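Local coordinates for protein ribosome biogenesis GTPase A (Thermotoga maritima, PDB 3CNN) that binds GTP and probably acts as a GTPase required for a late step in the assembly of the 50S ribosomal subunit, at residues I51-V56 with V78-K83; K167-G172 with R183-A188. All blocks are in the same frame, centred on the assembly; numbering follows the deposited sequence.

Contact 1 of 2, residues I51-V56 with V78-K83. With GTP (guanosine-5'-triphosphate), chain B.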
loop_
_atom_site.group_PDB
_atom_site.type_symbol
_atom_site.label_atom_id
_atom_site.label_comp_id
_atom_site.label_asym_id
_atom_site.label_seq_id
_atom_site.Cartn_x
_atom_site.Cartn_y
_atom_site.Cartn_z
ATOM N N ILE A 51 -11.944 4.144 -3.793
ATOM C CA ILE A 51 -10.812 3.905 -2.887
ATOM C C ILE A 51 -10.852 2.469 -2.402
ATOM O O ILE A 51 -11.791 2.048 -1.721
ATOM C CB ILE A 51 -10.721 4.901 -1.694
ATOM C CG1 ILE A 51 -10.401 6.318 -2.207
ATOM C CG2 ILE A 51 -9.630 4.444 -0.696
ATOM C CD1 ILE A 51 -10.805 7.439 -1.277
ATOM N N LEU A 52 -9.833 1.716 -2.785
ATOM C CA LEU A 52 -9.735 0.339 -2.392
ATOM C C LEU A 52 -8.676 0.231 -1.289
ATOM O O LEU A 52 -7.504 0.560 -1.517
ATOM C CB LEU A 52 -9.397 -0.514 -3.620
ATOM C CG LEU A 52 -9.453 -2.038 -3.504
ATOM C CD1 LEU A 52 -9.339 -2.694 -4.875
ATOM C CD2 LEU A 52 -8.347 -2.563 -2.589
ATOM N N LEU A 53 -9.108 -0.171 -0.087
ATOM C CA LEU A 53 -8.205 -0.395 1.045
ATOM C C LEU A 53 -7.738 -1.835 1.070
ATOM O O LEU A 53 -8.425 -2.724 1.579
ATOM C CB LEU A 53 -8.833 0.000 2.374
ATOM C CG LEU A 53 -9.266 1.460 2.493
ATOM C CD1 LEU A 53 -9.920 1.678 3.824
ATOM C CD2 LEU A 53 -8.086 2.432 2.295
ATOM N N ASN A 54 -6.549 -2.051 0.517
ATOM C CA ASN A 54 -6.021 -3.385 0.324
ATOM C C ASN A 54 -5.264 -3.913 1.559
ATOM O O ASN A 54 -4.916 -3.150 2.452
ATOM C CB ASN A 54 -5.130 -3.391 -0.923
ATOM C CG ASN A 54 -5.011 -4.747 -1.538
ATOM O OD1 ASN A 54 -5.917 -5.545 -1.441
ATOM N ND2 ASN A 54 -3.896 -5.011 -2.185
ATOM N N LYS A 55 -5.054 -5.228 1.593
ATOM C CA LYS A 55 -4.228 -5.913 2.586
ATOM C C LYS A 55 -4.821 -5.842 3.993
ATOM O O LYS A 55 -4.074 -5.665 4.965
ATOM C CB LYS A 55 -2.791 -5.359 2.589
ATOM C CG LYS A 55 -2.059 -5.439 1.262
ATOM C CD LYS A 55 -0.582 -5.079 1.438
ATOM C CE LYS A 55 0.208 -5.252 0.158
ATOM N NZ LYS A 55 1.582 -4.666 0.232
ATOM N N VAL A 56 -6.151 -5.960 4.109
ATOM C CA VAL A 56 -6.804 -5.809 5.419
ATOM C C VAL A 56 -6.460 -7.004 6.300
ATOM O O VAL A 56 -6.649 -6.965 7.530
ATOM C CB VAL A 56 -8.355 -5.595 5.343
ATOM C CG1 VAL A 56 -8.691 -4.321 4.585
ATOM C CG2 VAL A 56 -9.075 -6.810 4.755
ATOM N N VAL A 78 -15.612 3.883 -1.072
ATOM C CA VAL A 78 -14.532 3.108 -0.486
ATOM C C VAL A 78 -14.922 1.647 -0.255
ATOM O O VAL A 78 -16.037 1.361 0.194
ATOM C CB VAL A 78 -14.024 3.770 0.824
ATOM C CG1 VAL A 78 -15.151 3.879 1.859
ATOM C CG2 VAL A 78 -12.858 3.010 1.393
ATOM N N ILE A 79 -13.991 0.740 -0.560
ATOM C CA ILE A 79 -14.114 -0.685 -0.217
ATOM C C ILE A 79 -12.826 -1.215 0.444
ATOM O O ILE A 79 -11.788 -0.547 0.409
ATOM C CB ILE A 79 -14.443 -1.561 -1.452
ATOM C CG1 ILE A 79 -13.367 -1.391 -2.526
ATOM C CG2 ILE A 79 -15.836 -1.229 -1.996
ATOM C CD1 ILE A 79 -13.013 -2.668 -3.256
ATOM N N THR A 80 -12.918 -2.402 1.054
ATOM C CA THR A 80 -11.765 -3.091 1.636
ATOM C C THR A 80 -11.670 -4.515 1.088
ATOM O O THR A 80 -12.698 -5.145 0.815
ATOM C CB THR A 80 -11.833 -3.176 3.192
ATOM O OG1 THR A 80 -12.817 -4.135 3.587
ATOM C CG2 THR A 80 -12.142 -1.809 3.846
ATOM N N THR A 81 -10.449 -5.028 0.935
ATOM C CA THR A 81 -10.233 -6.383 0.413
ATOM C C THR A 81 -8.811 -6.845 0.692
ATOM O O THR A 81 -8.045 -6.129 1.309
ATOM C CB THR A 81 -10.544 -6.457 -1.105
ATOM O OG1 THR A 81 -10.449 -7.811 -1.577
ATOM C CG2 THR A 81 -9.605 -5.556 -1.900
ATOM N N HIS A 82 -8.476 -8.051 0.234
ATOM C CA HIS A 82 -7.133 -8.618 0.334
ATOM C C HIS A 82 -6.983 -9.784 -0.659
ATOM O O HIS A 82 -7.971 -10.297 -1.151
ATOM C CB HIS A 82 -6.837 -9.073 1.774
ATOM C CG HIS A 82 -7.713 -10.190 2.254
ATOM N ND1 HIS A 82 -7.314 -11.511 2.237
ATOM C CD2 HIS A 82 -8.966 -10.183 2.768
ATOM C CE1 HIS A 82 -8.290 -12.268 2.708
ATOM N NE2 HIS A 82 -9.300 -11.487 3.040
ATOM N N LYS A 83 -5.742 -10.159 -0.958
ATOM C CA LYS A 83 -5.380 -11.345 -1.754
ATOM C C LYS A 83 -6.373 -12.511 -1.676
ATOM O O LYS A 83 -6.890 -12.961 -2.698
ATOM C CB LYS A 83 -4.027 -11.884 -1.275
ATOM C CG LYS A 83 -2.843 -11.498 -2.101
ATOM C CD LYS A 83 -1.743 -12.559 -2.042
ATOM C CE LYS A 83 -1.019 -12.636 -0.689
ATOM N NZ LYS A 83 -1.726 -13.437 0.377
HETATM P PG GTP B . 4.473 -2.601 -7.853
HETATM O O1G GTP B . 3.772 -1.283 -8.195
HETATM O O2G GTP B . 5.799 -2.293 -7.172
HETATM O O3G GTP B . 4.790 -3.429 -9.091
HETATM O O3B GTP B . 3.603 -3.543 -6.863
HETATM P PB GTP B . 2.027 -3.841 -7.038
HETATM O O1B GTP B . 1.237 -2.603 -6.677
HETATM O O2B GTP B . 1.708 -4.324 -8.431
HETATM O O3A GTP B . 1.797 -4.913 -5.893
HETATM P PA GTP B . 1.953 -6.492 -5.928
HETATM O O1A GTP B . 0.615 -7.098 -6.264
HETATM O O2A GTP B . 3.094 -7.014 -6.753
HETATM O "O5'" GTP B . 2.182 -6.761 -4.357
HETATM C "C5'" GTP B . 3.424 -6.558 -3.720
HETATM C "C4'" GTP B . 3.508 -7.567 -2.586
HETATM O "O4'" GTP B . 2.347 -7.474 -1.788
HETATM C "C3'" GTP B . 3.553 -8.987 -3.097
HETATM O "O3'" GTP B . 4.498 -9.701 -2.328
HETATM C "C2'" GTP B . 2.159 -9.519 -2.856
HETATM O "O2'" GTP B . 2.213 -10.897 -2.597
HETATM C "C1'" GTP B . 1.713 -8.728 -1.642
HETATM N N9 GTP B . 0.250 -8.513 -1.508
HETATM C C8 GTP B . -0.623 -8.013 -2.457
HETATM N N7 GTP B . -1.854 -7.967 -1.909
HETATM C C5 GTP B . -1.792 -8.440 -0.635
HETATM C C6 GTP B . -2.750 -8.603 0.363
HETATM O O6 GTP B . -3.932 -8.308 0.151
HETATM N N1 GTP B . -2.376 -9.108 1.600
HETATM C C2 GTP B . -1.051 -9.447 1.832
HETATM N N2 GTP B . -0.682 -9.934 3.008
HETATM N N3 GTP B . -0.108 -9.272 0.836
HETATM C C4 GTP B . -0.471 -8.780 -0.374
#
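L52 and T81 are packed hardest: L52 CD2 meets T81 CG2 at 3.3 Å, tighter than usual for two methyls. With CG of L52 anti to its backbone N (chi1 -171°), this branch point lies 3.6 Å from I79 CD1, and I115 of helix 112-120 closes over the leucine. The strands run parallel and share straight bonds, I79 N to I51 O at 2.8 Å and L53 N to I79 O at 2.8 Å; T81 N to L53 O at 3.1 Å continues the pattern. The face bearing I51, L53, V78 and T80 is looser, I51 CG2 standing 4.1 Å from V78 CG2, and helix 61-73 packs on it. Beta-branched V78, I79 and T80 remain partly exposed, as residues of one of the sheet's two outer strands. Where the strands run out into loop, V56 N gives T81 O a weak bond.

Beyond the strand ends lies GTP. N54, K55, V56 and D57 form the NKxD motif of GTPases. K55 stretches over one face of the guanine, its CG 3.4 Å from GTP C6, and its NZ binds N109 O; the bent, exposed K83 crosses the opposite face. With K55 cut back to an alanine, that face of the base would probably lose its cover and N109 O its amine partner. K83 N donates to GTP O6 at 2.8 Å (167°), a bond that suits the carbonyl of guanine and not the amino group of adenine.

Contact 2 of 2, residues K167-G172 with R183-A188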
loop_
_atom_site.group_PDB
_atom_site.type_symbol
_atom_site.label_atom_id
_atom_site.label_comp_id
_atom_site.label_asym_id
_atom_site.label_seq_id
_atom_site.Cartn_x
_atom_site.Cartn_y
_atom_site.Cartn_z
ATOM N N LYS A 167 6.323 6.074 6.779
ATOM C CA LYS A 167 5.114 5.285 6.518
ATOM C C LYS A 167 5.189 4.499 5.197
ATOM O O LYS A 167 4.797 3.331 5.147
ATOM C CB LYS A 167 3.872 6.182 6.595
ATOM C CG LYS A 167 3.390 6.408 8.001
ATOM C CD LYS A 167 2.668 7.703 8.141
ATOM C CE LYS A 167 2.192 7.868 9.576
ATOM N NZ LYS A 167 1.248 9.020 9.728
ATOM N N LEU A 168 5.735 5.129 4.152
ATOM C CA LEU A 168 5.927 4.487 2.828
ATOM C C LEU A 168 6.970 3.390 2.855
ATOM O O LEU A 168 6.918 2.430 2.083
ATOM C CB LEU A 168 6.285 5.533 1.755
ATOM C CG LEU A 168 5.192 6.480 1.229
ATOM C CD1 LEU A 168 5.777 7.501 0.253
ATOM C CD2 LEU A 168 4.053 5.716 0.575
ATOM N N LEU A 169 7.932 3.535 3.753
ATOM C CA LEU A 169 8.883 2.482 4.033
ATOM C C LEU A 169 8.233 1.293 4.768
ATOM O O LEU A 169 8.481 0.131 4.452
ATOM C CB LEU A 169 10.037 3.076 4.855
ATOM C CG LEU A 169 11.076 2.182 5.511
ATOM C CD1 LEU A 169 11.862 1.497 4.435
ATOM C CD2 LEU A 169 11.988 3.069 6.398
ATOM N N LEU A 170 7.411 1.595 5.754
ATOM C CA LEU A 170 6.673 0.580 6.511
ATOM C C LEU A 170 5.740 -0.312 5.674
ATOM O O LEU A 170 5.634 -1.516 5.942
ATOM C CB LEU A 170 5.864 1.267 7.621
ATOM C CG LEU A 170 6.658 1.654 8.865
ATOM C CD1 LEU A 170 5.855 2.551 9.753
ATOM C CD2 LEU A 170 7.098 0.387 9.626
ATOM N N VAL A 171 5.041 0.289 4.704
ATOM C CA VAL A 171 4.235 -0.478 3.739
ATOM C C VAL A 171 5.074 -1.033 2.562
ATOM O O VAL A 171 4.570 -1.804 1.754
ATOM C CB VAL A 171 2.992 0.301 3.208
ATOM C CG1 VAL A 171 2.063 0.676 4.362
ATOM C CG2 VAL A 171 3.403 1.524 2.414
ATOM N N GLY A 172 6.354 -0.658 2.484
ATOM C CA GLY A 172 7.256 -1.208 1.456
ATOM C C GLY A 172 7.087 -0.552 0.100
ATOM O O GLY A 172 7.478 -1.100 -0.916
ATOM N N ARG A 183 16.977 9.293 10.556
ATOM C CA ARG A 183 15.805 9.723 11.297
ATOM C C ARG A 183 14.486 9.241 10.674
ATOM O O ARG A 183 13.437 9.270 11.318
ATOM C CB ARG A 183 15.792 11.241 11.432
ATOM C CG ARG A 183 16.737 11.796 12.493
ATOM C CD ARG A 183 16.721 13.321 12.478
ATOM N NE ARG A 183 17.152 13.859 11.182
ATOM C CZ ARG A 183 17.704 15.059 11.005
ATOM N NH1 ARG A 183 17.921 15.857 12.043
ATOM N NH2 ARG A 183 18.046 15.453 9.789
ATOM N N ILE A 184 14.552 8.814 9.421
ATOM C CA ILE A 184 13.407 8.215 8.759
ATOM C C ILE A 184 13.255 6.782 9.254
ATOM O O ILE A 184 12.130 6.342 9.503
ATOM C CB ILE A 184 13.531 8.306 7.208
ATOM C CG1 ILE A 184 13.344 9.762 6.762
ATOM C CG2 ILE A 184 12.539 7.367 6.510
ATOM C CD1 ILE A 184 13.737 10.008 5.313
ATOM N N PHE A 185 14.388 6.076 9.422
ATOM C CA PHE A 185 14.408 4.728 10.049
ATOM C C PHE A 185 13.907 4.738 11.483
ATOM O O PHE A 185 13.242 3.799 11.928
ATOM C CB PHE A 185 15.803 4.082 10.006
ATOM C CG PHE A 185 16.320 3.819 8.615
ATOM C CD1 PHE A 185 15.572 3.068 7.697
ATOM C CD2 PHE A 185 17.565 4.317 8.221
ATOM C CE1 PHE A 185 16.060 2.834 6.400
ATOM C CE2 PHE A 185 18.086 4.079 6.925
ATOM C CZ PHE A 185 17.332 3.336 6.013
ATOM N N GLU A 186 14.218 5.809 12.199
ATOM C CA GLU A 186 13.833 5.953 13.598
ATOM C C GLU A 186 12.364 6.319 13.708
ATOM O O GLU A 186 11.656 5.819 14.576
ATOM C CB GLU A 186 14.716 7.007 14.278
ATOM C CG GLU A 186 16.194 6.652 14.224
ATOM C CD GLU A 186 17.097 7.678 14.885
ATOM O OE1 GLU A 186 18.098 7.234 15.488
ATOM O OE2 GLU A 186 16.833 8.907 14.795
ATOM N N ARG A 187 11.908 7.189 12.812
ATOM C CA ARG A 187 10.489 7.533 12.705
ATOM C C ARG A 187 9.667 6.281 12.441
ATOM O O ARG A 187 8.709 5.991 13.166
ATOM C CB ARG A 187 10.268 8.530 11.565
ATOM C CG ARG A 187 9.426 9.736 11.909
ATOM C CD ARG A 187 7.935 9.470 12.032
ATOM N NE ARG A 187 7.488 9.391 13.421
ATOM C CZ ARG A 187 6.216 9.506 13.822
ATOM N NH1 ARG A 187 5.907 9.382 15.107
ATOM N NH2 ARG A 187 5.247 9.733 12.946
ATOM N N ALA A 188 10.062 5.550 11.399
ATOM C CA ALA A 188 9.402 4.296 11.014
ATOM C C ALA A 188 9.325 3.334 12.188
ATOM O O ALA A 188 8.272 2.733 12.432
ATOM C CB ALA A 188 10.111 3.653 9.852
#
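Chi1 of 169° sets CG of L169 anti to its own backbone N, and chi2 of 66°, measured to CD1, leaves CD2 extended, anti to CA, and reaching I184, F185 and A188. F185 leaves its helix on a bond directed away from L169, but with its CG turned back beside the backbone N (chi1 -63°) the ring swings round, and its CD1 lies 3.8 Å from L169 CD2. The two side chains cross at about a right angle. The same methyl is 4.0 Å from A188 CB and, more loosely, 4.3 Å from I184 CG2, so a single leucine branch serves three residues of the neighbouring helix.

L170 works beside it. Its CG sits 4.1 Å from A188 CB, and its CD1 lies 3.6 Å from A188 O; a residue as small as alanine suits this place because two leucines rest against its one methyl.

The contact is apolar packing between helix 162-170 and helix 182-194. The first helix closes in a Schellman motif at G172, whose positive phi is one that glycine adopts readily. Helix 224-236 lies over the pair, with F232 touching both F185 and A188 and V235 touching L170.

At the border of this buried patch lie charged side chains. K167 NZ and R187 NH2 are 5.2 Å apart, and both form salt bridges to D163, one to each carboxylate oxygen, so the acid probably offsets their mutual repulsion. K167 has a second acidic partner in E246.

Overall arrangement
Followed from the N terminus, after helix 14-19, strand 24-30 is the first of the sheet and strand 48-54 pairs beside it; helix 61-73 then leads to strand 78-80, where contact 1 closes a parallel beta-alpha-beta unit at one edge of the sheet. The chain next builds strand 101-106, the P-loop, helix 112-120 and the remaining strands, and only afterwards does contact 2 close a shorter connection between helices 162-170 and 182-194. The contacts are in series, neither nested nor crossed, on opposite sides of the chain's centre. The centres of contact 1 and contact 2 lie about 21 Å apart. N109, which takes the K55 amine, also donates its side-chain amide to V171 O in segment 167-172.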